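Local coordinates for beta-lactamase (Klebsiella pneumoniae, PDB 6KA5), which probably hydrolyses beta-lactam antibiotics to substituted beta-amino acids as a class C serine enzyme, and here carries an opened beta-lactam joined covalently to its active site, at residues Phe67-Leu72 with Ile230-Ser235; Ser121-Phe126 with Ala139-Trp144; His153-Asn158 with Met299-Ala304. All blocks are in the same frame, centred on the assembly; numbering follows the deposited sequence.

In the fold
All three contacts border the site that holds 1S7. Contact 1 joins strands 67-68 and 231-232 of a small three-stranded sheet and delivers Ser-71, the residue bonded to the ligand. Contact 2 lies between its two segments in the chain and folds the loop after helix 113-117 against helix 134-143. Contact 3 follows, its segments alternating with those of contact 1; its 153-154 is an outer strand of the large antiparallel sheet. The centres of contacts 2 and 3 are about 13 Å apart, while the centre of contact 1 lies about 27 and 24 Å from theirs. Together they bring the bonded serine, a ligand-bordering loop and Tyr-156, probably hydrogen-bonded to Ser-71, round one pocket.

Contact 1. Residues Phe67-Leu72 with Ile230-Ser235; sequences FEVGSL and IKTTSS. With 1S7 ((2R)-2-{(1S)-1-methoxy-2-oxo-1-[(thiophen-2-ylacetyl)amino]ethyl}-5-methylidene-5,6-dihydro-2H-1,3-thiazine-4-carboxylic acid), chain B.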
loop_
_atom_site.group_PDB
_atom_site.type_symbol
_atom_site.label_atom_id
_atom_site.label_comp_id
_atom_site.label_asym_id
_atom_site.label_seq_id
_atom_site.Cartn_x
_atom_site.Cartn_y
_atom_site.Cartn_z
ATOM N N PHE A 67 -4.938 -2.160 -12.734
ATOM C CA PHE A 67 -3.506 -2.322 -12.579
ATOM C C PHE A 67 -3.218 -3.098 -11.298
ATOM O O PHE A 67 -3.914 -2.916 -10.295
ATOM C CB PHE A 67 -2.804 -0.944 -12.455
ATOM C CG PHE A 67 -2.840 -0.083 -13.704
ATOM C CD1 PHE A 67 -3.969 0.681 -14.035
ATOM C CD2 PHE A 67 -1.713 -0.022 -14.525
ATOM C CE1 PHE A 67 -3.982 1.505 -15.173
ATOM C CE2 PHE A 67 -1.710 0.792 -15.664
ATOM C CZ PHE A 67 -2.854 1.556 -15.992
ATOM N N GLU A 68 -2.153 -3.897 -11.311
ATOM C CA GLU A 68 -1.585 -4.412 -10.065
ATOM C C GLU A 68 -0.919 -3.295 -9.290
ATOM O O GLU A 68 -0.185 -2.484 -9.853
ATOM C CB GLU A 68 -0.561 -5.504 -10.327
ATOM C CG GLU A 68 -1.159 -6.700 -11.042
ATOM C CD GLU A 68 -0.151 -7.684 -11.551
ATOM O OE1 GLU A 68 1.071 -7.588 -11.254
ATOM O OE2 GLU A 68 -0.603 -8.599 -12.267
ATOM N N VAL A 69 -1.132 -3.274 -7.976
ATOM C CA VAL A 69 -0.514 -2.230 -7.167
ATOM C C VAL A 69 0.501 -2.756 -6.172
ATOM O O VAL A 69 1.083 -1.950 -5.427
ATOM C CB VAL A 69 -1.557 -1.347 -6.457
ATOM C CG1 VAL A 69 -2.458 -0.687 -7.493
ATOM C CG2 VAL A 69 -2.364 -2.132 -5.396
ATOM N N GLY A 70 0.752 -4.063 -6.135
ATOM C CA GLY A 70 1.836 -4.580 -5.319
ATOM C C GLY A 70 1.717 -4.158 -3.871
ATOM O O GLY A 70 0.649 -4.282 -3.238
ATOM N N SER A 71 2.822 -3.638 -3.355
ATOM C CA SER A 71 2.928 -3.286 -1.945
ATOM C C SER A 71 1.941 -2.212 -1.491
ATOM O O SER A 71 1.795 -2.025 -0.276
ATOM C CB SER A 71 4.369 -2.850 -1.633
ATOM O OG SER A 71 5.258 -3.956 -1.687
ATOM N N LEU A 72 1.246 -1.498 -2.392
ATOM C CA LEU A 72 0.151 -0.662 -1.881
ATOM C C LEU A 72 -0.880 -1.507 -1.164
ATOM O O LEU A 72 -1.632 -0.998 -0.320
ATOM C CB LEU A 72 -0.584 0.115 -2.979
ATOM C CG LEU A 72 0.183 1.119 -3.816
ATOM C CD1 LEU A 72 -0.839 1.979 -4.566
ATOM C CD2 LEU A 72 1.075 1.914 -2.954
ATOM N N ILE A 230 -3.756 -6.662 -4.474
ATOM C CA ILE A 230 -4.836 -5.799 -4.975
ATOM C C ILE A 230 -4.630 -5.437 -6.444
ATOM O O ILE A 230 -3.521 -5.057 -6.871
ATOM C CB ILE A 230 -4.957 -4.537 -4.109
ATOM C CG1 ILE A 230 -5.402 -4.896 -2.694
ATOM C CG2 ILE A 230 -5.919 -3.529 -4.745
ATOM C CD1 ILE A 230 -6.883 -5.264 -2.600
ATOM N N LYS A 231 -5.714 -5.546 -7.231
ATOM C CA LYS A 231 -5.803 -5.004 -8.589
ATOM C C LYS A 231 -6.922 -3.979 -8.580
ATOM O O LYS A 231 -7.986 -4.250 -8.023
ATOM C CB LYS A 231 -6.095 -6.113 -9.628
ATOM C CG LYS A 231 -4.996 -7.202 -9.743
ATOM C CD LYS A 231 -5.313 -8.438 -8.819
ATOM C CE LYS A 231 -4.060 -9.221 -8.531
ATOM N NZ LYS A 231 -4.402 -10.306 -7.619
ATOM N N THR A 232 -6.690 -2.795 -9.146
ATOM C CA THR A 232 -7.679 -1.725 -8.980
ATOM C C THR A 232 -7.547 -0.698 -10.100
ATOM O O THR A 232 -6.562 -0.674 -10.837
ATOM C CB THR A 232 -7.501 -1.047 -7.608
ATOM O OG1 THR A 232 -8.491 -0.032 -7.402
ATOM C CG2 THR A 232 -6.100 -0.462 -7.493
ATOM N N THR A 233 -8.566 0.142 -10.227
ATOM C CA THR A 233 -8.461 1.290 -11.126
ATOM C C THR A 233 -7.901 2.501 -10.391
ATOM O O THR A 233 -7.955 2.618 -9.160
ATOM C CB THR A 233 -9.820 1.674 -11.700
ATOM O OG1 THR A 233 -10.642 2.101 -10.613
ATOM C CG2 THR A 233 -10.499 0.496 -12.361
ATOM N N SER A 234 -7.378 3.444 -11.171
ATOM C CA SER A 234 -6.941 4.693 -10.556
ATOM C C SER A 234 -8.103 5.448 -9.924
ATOM O O SER A 234 -7.908 6.130 -8.911
ATOM C CB SER A 234 -6.246 5.578 -11.597
ATOM O OG SER A 234 -7.154 5.977 -12.621
ATOM N N SER A 235 -9.309 5.336 -10.499
ATOM C CA SER A 235 -10.476 5.992 -9.908
ATOM C C SER A 235 -10.813 5.411 -8.542
ATOM O O SER A 235 -11.113 6.164 -7.601
ATOM C CB SER A 235 -11.683 5.870 -10.833
ATOM O OG SER A 235 -11.488 6.657 -12.003
HETATM C C 1S7 B . 8.177 -6.742 -1.745
HETATM N N 1S7 B . 6.957 -5.924 -4.023
HETATM O O 1S7 B . 7.309 -5.612 -1.751
HETATM S S 1S7 B . 6.205 -9.709 -3.698
HETATM C C1 1S7 B . 7.173 -4.941 -2.945
HETATM O O1 1S7 B . 4.751 -6.308 -3.498
HETATM S S1 1S7 B . 9.188 -3.319 -2.065
HETATM C C2 1S7 B . 5.659 -6.588 -4.194
HETATM N N2 1S7 B . 9.334 -4.965 -4.113
HETATM C C3 1S7 B . 5.481 -7.612 -5.325
HETATM C C4 1S7 B . 6.357 -8.870 -4.989
HETATM O O4 1S7 B . 5.698 -3.345 -3.816
HETATM C C5 1S7 B . 7.453 -9.448 -5.771
HETATM O O5 1S7 B . 11.463 -6.666 -5.215
HETATM C C6 1S7 B . 8.021 -10.724 -4.974
HETATM O O6 1S7 B . 12.776 -4.932 -5.685
HETATM C C7 1S7 B . 7.267 -10.863 -3.750
HETATM C C8 1S7 B . 8.439 -4.071 -3.387
HETATM C C9 1S7 B . 10.395 -2.327 -2.690
HETATM C C10 1S7 B . 11.469 -3.092 -3.516
HETATM C C11 1S7 B . 12.657 -2.557 -3.826
HETATM C C13 1S7 B . 10.854 -4.556 -4.258
HETATM C C14 1S7 B . 6.021 -3.958 -2.830
HETATM C C15 1S7 B . 11.750 -5.439 -5.096
HETATM O O HOH W 1 -0.924 -6.374 -6.956
#
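Glu-68 and Lys-231 lie side by side on one face of a short antiparallel pair, their CG atoms 4.1 Å apart and their chains running the same way. Their charged ends then part: the Glu-68 carboxylate is hydrogen-bonded to Tyr-205, Thr-325 and Val-218 N, whereas Lys-231 NZ, brought round by a bend at chi2, goes to the carbonyls of Gly-229 and Leu-195. Val-69 works with both of its methyls. The Val-69 and Ile-230 side chains lie side by side, Val-69 CG2 3.8 Å from Ile-230 CB, and Val-69 CG1, turned anti to the carbonyl carbon (chi1 -59°), meets Thr-232 CG2 at 3.6 Å with the two side chains crossing at about a right angle. Leu-237 of helix 234-244 touches both members of that crossing. Next along the strands, with side chains on the other face, Phe-67 and Thr-232 form a hydrogen-bonded pair, Phe-67 N giving a nearly straight bond of 2.9 Å (174°) to Thr-232 O. Past the bridged pairs Val-69 N donates to Ile-230 O at 3.2 Å. Gly-70, with positive phi, then turns the chain into Ser-71, whose OG is bonded to 1S7 C14 at 1.4 Å. Ser-71 N makes a weak hydrogen bond of 2.9 Å to 1S7 O4, and 1S7 is also hydrogen-bonded to Ser-324 N, consistent with the SxxK serine and oxyanion hole of class C beta-lactamases.

Contact 2. Residues Ser121-Phe126 with Ala139-Trp144; sequences SGLQLF and AYLKAW. With 1S7 ((2R)-2-{(1S)-1-methoxy-2-oxo-1-[(thiophen-2-ylacetyl)amino]ethyl}-5-methylidene-5,6-dihydro-2H-1,3-thiazine-4-carboxylic acid), chain B.
An ST turn at Ser-121, in the loop after helix 113-117, sets Leu-123 against Trp-144, just past the C-terminal end of helix 134-143. Ser-121 OG accepts the backbone N of Leu-123 at 3.1 Å, which holds the chain in the bend from which the leucine reaches over the indole. There Leu-123 CD2 sits above one face of Trp-144, 3.6 Å from the centroid of the five-membered ring and only 13° off its normal, a CH-pi contact. The indole comes to this place because its CG stands anti to the backbone N (chi1 168°), swinging the ring out from the helix end toward the loop. Its far edge then runs into the turn: Trp-144 CH2 is 3.5 Å from Ser-121 O, which lies in the ring plane, and Trp-144 CZ2 is 3.7 Å from Gly-122 C. Leu-123 CD2 also meets Leu-141 CD2 at 4.2 Å, while Ile-159 and Leu-163 of helix 158-171 pack on Leu-123 as well. Phe-108 stacks with the indole.

Toward solvent the contact becomes polar. Gln-124 extends its chain and its NE2 donates to Tyr-140 OH at 3.0 Å; the hydroxyl lies almost in the amide plane, although amide and phenol ring are turned 43° from each other. A water 2.8 Å from Tyr-140 OH accepts from the backbone N of Gln-124. The phenol oxygen is thus gripped twice by the loop, once by a side chain and once through solvent. Farther along the loop, Phe-126 CE1 comes to 3.6 Å from 1S7 C. A dispersion contact on the buried side and a hydrogen-bonded pair on the outer side together join the helix end to this ligand-bordering loop.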
loop_
_atom_site.group_PDB
_atom_site.type_symbol
_atom_site.label_atom_id
_atom_site.label_comp_id
_atom_site.label_asym_id
_atom_site.label_seq_id
_atom_site.Cartn_x
_atom_site.Cartn_y
_atom_site.Cartn_z
ATOM N N SER A 121 9.003 -6.158 13.634
ATOM C CA SER A 121 9.173 -7.479 14.253
ATOM C C SER A 121 10.555 -8.052 14.016
ATOM O O SER A 121 11.031 -8.822 14.848
ATOM C CB SER A 121 8.145 -8.482 13.732
ATOM O OG SER A 121 8.395 -8.852 12.370
ATOM N N GLY A 122 11.202 -7.691 12.909
ATOM C CA GLY A 122 12.443 -8.334 12.506
ATOM C C GLY A 122 12.286 -9.419 11.459
ATOM O O GLY A 122 13.303 -9.953 10.983
ATOM N N LEU A 123 11.060 -9.765 11.090
ATOM C CA LEU A 123 10.858 -10.702 9.986
ATOM C C LEU A 123 11.423 -10.133 8.692
ATOM O O LEU A 123 11.424 -8.918 8.461
ATOM C CB LEU A 123 9.362 -11.010 9.813
ATOM C CG LEU A 123 8.754 -11.941 10.851
ATOM C CD1 LEU A 123 7.212 -11.813 10.839
ATOM C CD2 LEU A 123 9.161 -13.397 10.558
ATOM N N GLN A 124 11.901 -11.032 7.832
ATOM C CA GLN A 124 12.610 -10.620 6.628
ATOM C C GLN A 124 11.636 -10.108 5.570
ATOM O O GLN A 124 10.415 -10.212 5.690
ATOM C CB GLN A 124 13.437 -11.785 6.063
ATOM C CG GLN A 124 12.569 -12.971 5.586
ATOM C CD GLN A 124 13.369 -14.073 4.920
ATOM O OE1 GLN A 124 14.064 -13.839 3.934
ATOM N NE2 GLN A 124 13.241 -15.283 5.432
ATOM N N LEU A 125 12.203 -9.562 4.499
ATOM C CA LEU A 125 11.389 -8.955 3.448
ATOM C C LEU A 125 10.480 -9.960 2.757
ATOM O O LEU A 125 9.274 -9.719 2.615
ATOM C CB LEU A 125 12.305 -8.266 2.436
ATOM C CG LEU A 125 11.636 -7.639 1.218
ATOM C CD1 LEU A 125 10.521 -6.631 1.631
ATOM C CD2 LEU A 125 12.705 -6.924 0.419
ATOM N N PHE A 126 11.043 -11.067 2.272
ATOM C CA PHE A 126 10.335 -12.009 1.414
ATOM C C PHE A 126 10.014 -13.312 2.128
ATOM O O PHE A 126 10.821 -13.825 2.909
ATOM C CB PHE A 126 11.158 -12.327 0.163
ATOM C CG PHE A 126 11.350 -11.150 -0.756
ATOM C CD1 PHE A 126 10.264 -10.560 -1.379
ATOM C CD2 PHE A 126 12.607 -10.634 -0.992
ATOM C CE1 PHE A 126 10.429 -9.475 -2.227
ATOM C CE2 PHE A 126 12.787 -9.552 -1.841
ATOM C CZ PHE A 126 11.693 -8.965 -2.455
ATOM N N ALA A 139 5.534 -23.938 10.719
ATOM C CA ALA A 139 6.802 -24.525 11.144
ATOM C C ALA A 139 7.923 -23.495 11.077
ATOM O O ALA A 139 8.771 -23.420 11.979
ATOM C CB ALA A 139 7.146 -25.742 10.281
ATOM N N TYR A 140 7.920 -22.676 10.023
ATOM C CA TYR A 140 8.899 -21.605 9.885
ATOM C C TYR A 140 8.758 -20.597 11.011
ATOM O O TYR A 140 9.740 -20.213 11.639
ATOM C CB TYR A 140 8.726 -20.890 8.544
ATOM C CG TYR A 140 9.644 -19.699 8.379
ATOM C CD1 TYR A 140 10.996 -19.865 8.139
ATOM C CD2 TYR A 140 9.157 -18.399 8.501
ATOM C CE1 TYR A 140 11.829 -18.771 8.007
ATOM C CE2 TYR A 140 9.978 -17.308 8.372
ATOM C CZ TYR A 140 11.315 -17.497 8.133
ATOM O OH TYR A 140 12.152 -16.429 7.998
ATOM N N LEU A 141 7.537 -20.122 11.247
ATOM C CA LEU A 141 7.344 -19.106 12.276
ATOM C C LEU A 141 7.674 -19.632 13.670
ATOM O O LEU A 141 8.178 -18.876 14.505
ATOM C CB LEU A 141 5.914 -18.583 12.220
ATOM C CG LEU A 141 5.590 -17.845 10.925
ATOM C CD1 LEU A 141 4.096 -17.528 10.911
ATOM C CD2 LEU A 141 6.440 -16.591 10.772
ATOM N N LYS A 142 7.399 -20.917 13.954
ATOM C CA LYS A 142 7.715 -21.445 15.285
ATOM C C LYS A 142 9.209 -21.565 15.515
ATOM O O LYS A 142 9.649 -21.565 16.671
ATOM C CB LYS A 142 7.074 -22.820 15.495
ATOM C CG LYS A 142 5.548 -22.804 15.574
ATOM C CD LYS A 142 4.962 -24.205 15.437
ATOM C CE LYS A 142 4.787 -24.874 16.782
ATOM N NZ LYS A 142 6.065 -25.027 17.529
ATOM N N ALA A 143 9.991 -21.685 14.452
ATOM C CA ALA A 143 11.437 -21.820 14.547
ATOM C C ALA A 143 12.172 -20.492 14.401
ATOM O O ALA A 143 13.379 -20.428 14.662
ATOM C CB ALA A 143 11.937 -22.796 13.476
ATOM N N TRP A 144 11.467 -19.432 14.021
ATOM C CA TRP A 144 12.111 -18.166 13.703
ATOM C C TRP A 144 12.559 -17.426 14.963
ATOM O O TRP A 144 11.882 -17.450 15.995
ATOM C CB TRP A 144 11.133 -17.306 12.901
ATOM C CG TRP A 144 11.533 -15.875 12.734
ATOM C CD1 TRP A 144 12.385 -15.357 11.799
ATOM C CD2 TRP A 144 11.088 -14.775 13.532
ATOM N NE1 TRP A 144 12.512 -13.996 11.984
ATOM C CE2 TRP A 144 11.720 -13.616 13.038
ATOM C CE3 TRP A 144 10.238 -14.664 14.638
ATOM C CZ2 TRP A 144 11.500 -12.346 13.593
ATOM C CZ3 TRP A 144 10.021 -13.398 15.190
ATOM C CH2 TRP A 144 10.648 -12.266 14.660
HETATM C C 1S7 B . 8.177 -6.742 -1.745
HETATM N N 1S7 B . 6.957 -5.924 -4.023
HETATM O O 1S7 B . 7.309 -5.612 -1.751
HETATM S S 1S7 B . 6.205 -9.709 -3.698
HETATM C C1 1S7 B . 7.173 -4.941 -2.945
HETATM O O1 1S7 B . 4.751 -6.308 -3.498
HETATM S S1 1S7 B . 9.188 -3.319 -2.065
HETATM C C2 1S7 B . 5.659 -6.588 -4.194
HETATM N N2 1S7 B . 9.334 -4.965 -4.113
HETATM C C3 1S7 B . 5.481 -7.612 -5.325
HETATM C C4 1S7 B . 6.357 -8.870 -4.989
HETATM O O4 1S7 B . 5.698 -3.345 -3.816
HETATM C C5 1S7 B . 7.453 -9.448 -5.771
HETATM O O5 1S7 B . 11.463 -6.666 -5.215
HETATM C C6 1S7 B . 8.021 -10.724 -4.974
HETATM O O6 1S7 B . 12.776 -4.932 -5.685
HETATM C C7 1S7 B . 7.267 -10.863 -3.750
HETATM C C8 1S7 B . 8.439 -4.071 -3.387
HETATM C C9 1S7 B . 10.395 -2.327 -2.690
HETATM C C10 1S7 B . 11.469 -3.092 -3.516
HETATM C C11 1S7 B . 12.657 -2.557 -3.826
HETATM C C13 1S7 B . 10.854 -4.556 -4.258
HETATM C C14 1S7 B . 6.021 -3.958 -2.830
HETATM C C15 1S7 B . 11.750 -5.439 -5.096
HETATM O O HOH W 2 12.513 -13.734 8.822
#

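Contact 3. Residues His153-Asn158 with Met299-Ala304; sequences HRVYSN and MTKSVA. With 1S7 ((2R)-2-{(1S)-1-methoxy-2-oxo-1-[(thiophen-2-ylacetyl)amino]ethyl}-5-methylidene-5,6-dihydro-2H-1,3-thiazine-4-carboxylic acid), chain B.
Arg-154 and Ser-302 form the hydrogen-bonded pair that adds edge strand 153-154 antiparallel to strand 302-311, completing one border of the large beta-lactamase sheet. This is the close-packed part: Arg-154 N donates to Ser-302 O at 2.8 Å, and Ser-302 N answers to Arg-154 O at 3.1 Å. Beside the pair Ala-304 CB presses on the His-153 backbone, 3.8 Å from its C atom, and touches Phe-268 of strand 266-270. The Arg-154 chain, extended from CG to NE, hydrogen-bonds by NE to Gln-275 and forms a salt bridge by NH2 with Glu-280.

The other side faces solvent. There the Lys-301 chain passes obliquely across Val-155 and His-153, its CG 3.6 Å from Val-155 CG2 and 3.7 Å from His-153 CB. A chi1 of -175°, turning CG away from its own amide N, lays the aliphatic part against both, and NZ ends in a salt bridge with Asp-148. A water accepts from Tyr-156 N and lies 2.6 Å from Thr-300 O, bridging the strands where they separate. The Tyr-156 hydroxyl is hydrogen-bonded to Lys-74 and Lys-321 beside the ligand. At the start of 299-304, the exposed Met-299 brings its CE to 3.7 Å from 1S7 C11.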
loop_
_atom_site.group_PDB
_atom_site.type_symbol
_atom_site.label_atom_id
_atom_site.label_comp_id
_atom_site.label_asym_id
_atom_site.label_seq_id
_atom_site.Cartn_x
_atom_site.Cartn_y
_atom_site.Cartn_z
ATOM N N HIS A 153 14.342 -2.260 15.552
ATOM C CA HIS A 153 14.765 -1.973 14.193
ATOM C C HIS A 153 13.581 -2.104 13.257
ATOM O O HIS A 153 12.600 -2.801 13.547
ATOM C CB HIS A 153 15.884 -2.928 13.737
ATOM C CG HIS A 153 17.165 -2.751 14.490
ATOM N ND1 HIS A 153 17.341 -3.190 15.788
ATOM C CD2 HIS A 153 18.338 -2.188 14.118
ATOM C CE1 HIS A 153 18.570 -2.894 16.184
ATOM N NE2 HIS A 153 19.198 -2.289 15.188
ATOM N N ARG A 154 13.697 -1.435 12.120
ATOM C CA ARG A 154 12.694 -1.503 11.063
ATOM C C ARG A 154 13.256 -2.333 9.924
ATOM O O ARG A 154 14.307 -2.000 9.364
ATOM C CB ARG A 154 12.321 -0.107 10.586
ATOM C CG ARG A 154 11.231 -0.101 9.513
ATOM C CD ARG A 154 11.000 1.321 9.016
ATOM N NE ARG A 154 9.895 1.397 8.045
ATOM C CZ ARG A 154 10.011 1.228 6.727
ATOM N NH1 ARG A 154 11.195 0.909 6.186
ATOM N NH2 ARG A 154 8.938 1.357 5.944
ATOM N N VAL A 155 12.550 -3.400 9.581
ATOM C CA VAL A 155 12.840 -4.227 8.416
ATOM C C VAL A 155 11.506 -4.398 7.693
ATOM O O VAL A 155 10.621 -5.108 8.179
ATOM C CB VAL A 155 13.449 -5.584 8.798
ATOM C CG1 VAL A 155 13.584 -6.482 7.561
ATOM C CG2 VAL A 155 14.823 -5.394 9.488
ATOM N N TYR A 156 11.366 -3.746 6.544
ATOM C CA TYR A 156 10.138 -3.869 5.767
ATOM C C TYR A 156 9.907 -5.331 5.435
ATOM O O TYR A 156 10.829 -6.022 4.978
ATOM C CB TYR A 156 10.283 -3.031 4.499
ATOM C CG TYR A 156 9.057 -2.854 3.655
ATOM C CD1 TYR A 156 8.675 -3.828 2.749
ATOM C CD2 TYR A 156 8.322 -1.691 3.703
ATOM C CE1 TYR A 156 7.603 -3.651 1.925
ATOM C CE2 TYR A 156 7.215 -1.514 2.871
ATOM C CZ TYR A 156 6.874 -2.494 1.988
ATOM O OH TYR A 156 5.788 -2.357 1.137
ATOM N N SER A 157 8.685 -5.818 5.685
ATOM C CA SER A 157 8.439 -7.263 5.624
ATOM C C SER A 157 7.091 -7.615 5.009
ATOM O O SER A 157 6.042 -7.212 5.530
ATOM C CB SER A 157 8.529 -7.870 7.034
ATOM O OG SER A 157 8.316 -9.278 6.960
ATOM N N ASN A 158 7.109 -8.466 3.969
ATOM C CA ASN A 158 5.851 -9.052 3.490
ATOM C C ASN A 158 5.293 -10.059 4.475
ATOM O O ASN A 158 4.078 -10.270 4.511
ATOM C CB ASN A 158 6.028 -9.793 2.161
ATOM C CG ASN A 158 6.220 -8.886 1.009
ATOM O OD1 ASN A 158 6.044 -7.671 1.104
ATOM N ND2 ASN A 158 6.594 -9.481 -0.116
ATOM N N MET A 299 14.676 -2.309 1.597
ATOM C CA MET A 299 15.473 -3.518 1.551
ATOM C C MET A 299 16.565 -3.581 2.599
ATOM O O MET A 299 17.229 -4.618 2.703
ATOM C CB MET A 299 16.075 -3.693 0.155
ATOM C CG MET A 299 14.991 -4.010 -0.845
ATOM S SD MET A 299 15.731 -4.468 -2.397
ATOM C CE MET A 299 16.279 -2.864 -2.965
ATOM N N THR A 300 16.729 -2.542 3.408
ATOM C CA THR A 300 17.756 -2.521 4.433
ATOM C C THR A 300 17.142 -2.341 5.819
ATOM O O THR A 300 16.021 -1.833 5.980
ATOM C CB THR A 300 18.776 -1.408 4.165
ATOM O OG1 THR A 300 18.092 -0.151 4.115
ATOM C CG2 THR A 300 19.494 -1.660 2.832
ATOM N N LYS A 301 17.878 -2.814 6.820
ATOM C CA LYS A 301 17.501 -2.605 8.211
ATOM C C LYS A 301 17.885 -1.200 8.646
ATOM O O LYS A 301 18.947 -0.685 8.281
ATOM C CB LYS A 301 18.183 -3.634 9.113
ATOM C CG LYS A 301 17.718 -3.544 10.574
ATOM C CD LYS A 301 17.981 -4.842 11.323
ATOM C CE LYS A 301 19.461 -5.140 11.437
ATOM N NZ LYS A 301 19.604 -6.489 12.122
ATOM N N SER A 302 17.021 -0.574 9.439
ATOM C CA SER A 302 17.319 0.719 10.039
ATOM C C SER A 302 16.929 0.698 11.509
ATOM O O SER A 302 16.141 -0.141 11.962
ATOM C CB SER A 302 16.602 1.851 9.312
ATOM O OG SER A 302 15.187 1.617 9.294
ATOM N N VAL A 303 17.507 1.626 12.273
ATOM C CA VAL A 303 17.113 1.765 13.669
ATOM C C VAL A 303 15.726 2.384 13.747
ATOM O O VAL A 303 15.388 3.281 12.970
ATOM C CB VAL A 303 18.159 2.606 14.419
ATOM C CG1 VAL A 303 17.659 2.976 15.809
ATOM C CG2 VAL A 303 19.427 1.811 14.515
ATOM N N ALA A 304 14.908 1.884 14.674
ATOM C CA ALA A 304 13.551 2.371 14.887
ATOM C C ALA A 304 13.420 2.879 16.314
ATOM O O ALA A 304 13.840 2.202 17.261
ATOM C CB ALA A 304 12.537 1.260 14.624
HETATM C C 1S7 B . 8.177 -6.742 -1.745
HETATM N N 1S7 B . 6.957 -5.924 -4.023
HETATM O O 1S7 B . 7.309 -5.612 -1.751
HETATM S S 1S7 B . 6.205 -9.709 -3.698
HETATM C C1 1S7 B . 7.173 -4.941 -2.945
HETATM O O1 1S7 B . 4.751 -6.308 -3.498
HETATM S S1 1S7 B . 9.188 -3.319 -2.065
HETATM C C2 1S7 B . 5.659 -6.588 -4.194
HETATM N N2 1S7 B . 9.334 -4.965 -4.113
HETATM C C3 1S7 B . 5.481 -7.612 -5.325
HETATM C C4 1S7 B . 6.357 -8.870 -4.989
HETATM O O4 1S7 B . 5.698 -3.345 -3.816
HETATM C C5 1S7 B . 7.453 -9.448 -5.771
HETATM O O5 1S7 B . 11.463 -6.666 -5.215
HETATM C C6 1S7 B . 8.021 -10.724 -4.974
HETATM O O6 1S7 B . 12.776 -4.932 -5.685
HETATM C C7 1S7 B . 7.267 -10.863 -3.750
HETATM C C8 1S7 B . 8.439 -4.071 -3.387
HETATM C C9 1S7 B . 10.395 -2.327 -2.690
HETATM C C10 1S7 B . 11.469 -3.092 -3.516
HETATM C C11 1S7 B . 12.657 -2.557 -3.826
HETATM C C13 1S7 B . 10.854 -4.556 -4.258
HETATM C C14 1S7 B . 6.021 -3.958 -2.830
HETATM C C15 1S7 B . 11.750 -5.439 -5.096
HETATM O O HOH W 3 13.869 0.431 7.290
HETATM O O HOH W 4 13.480 -2.027 5.647
#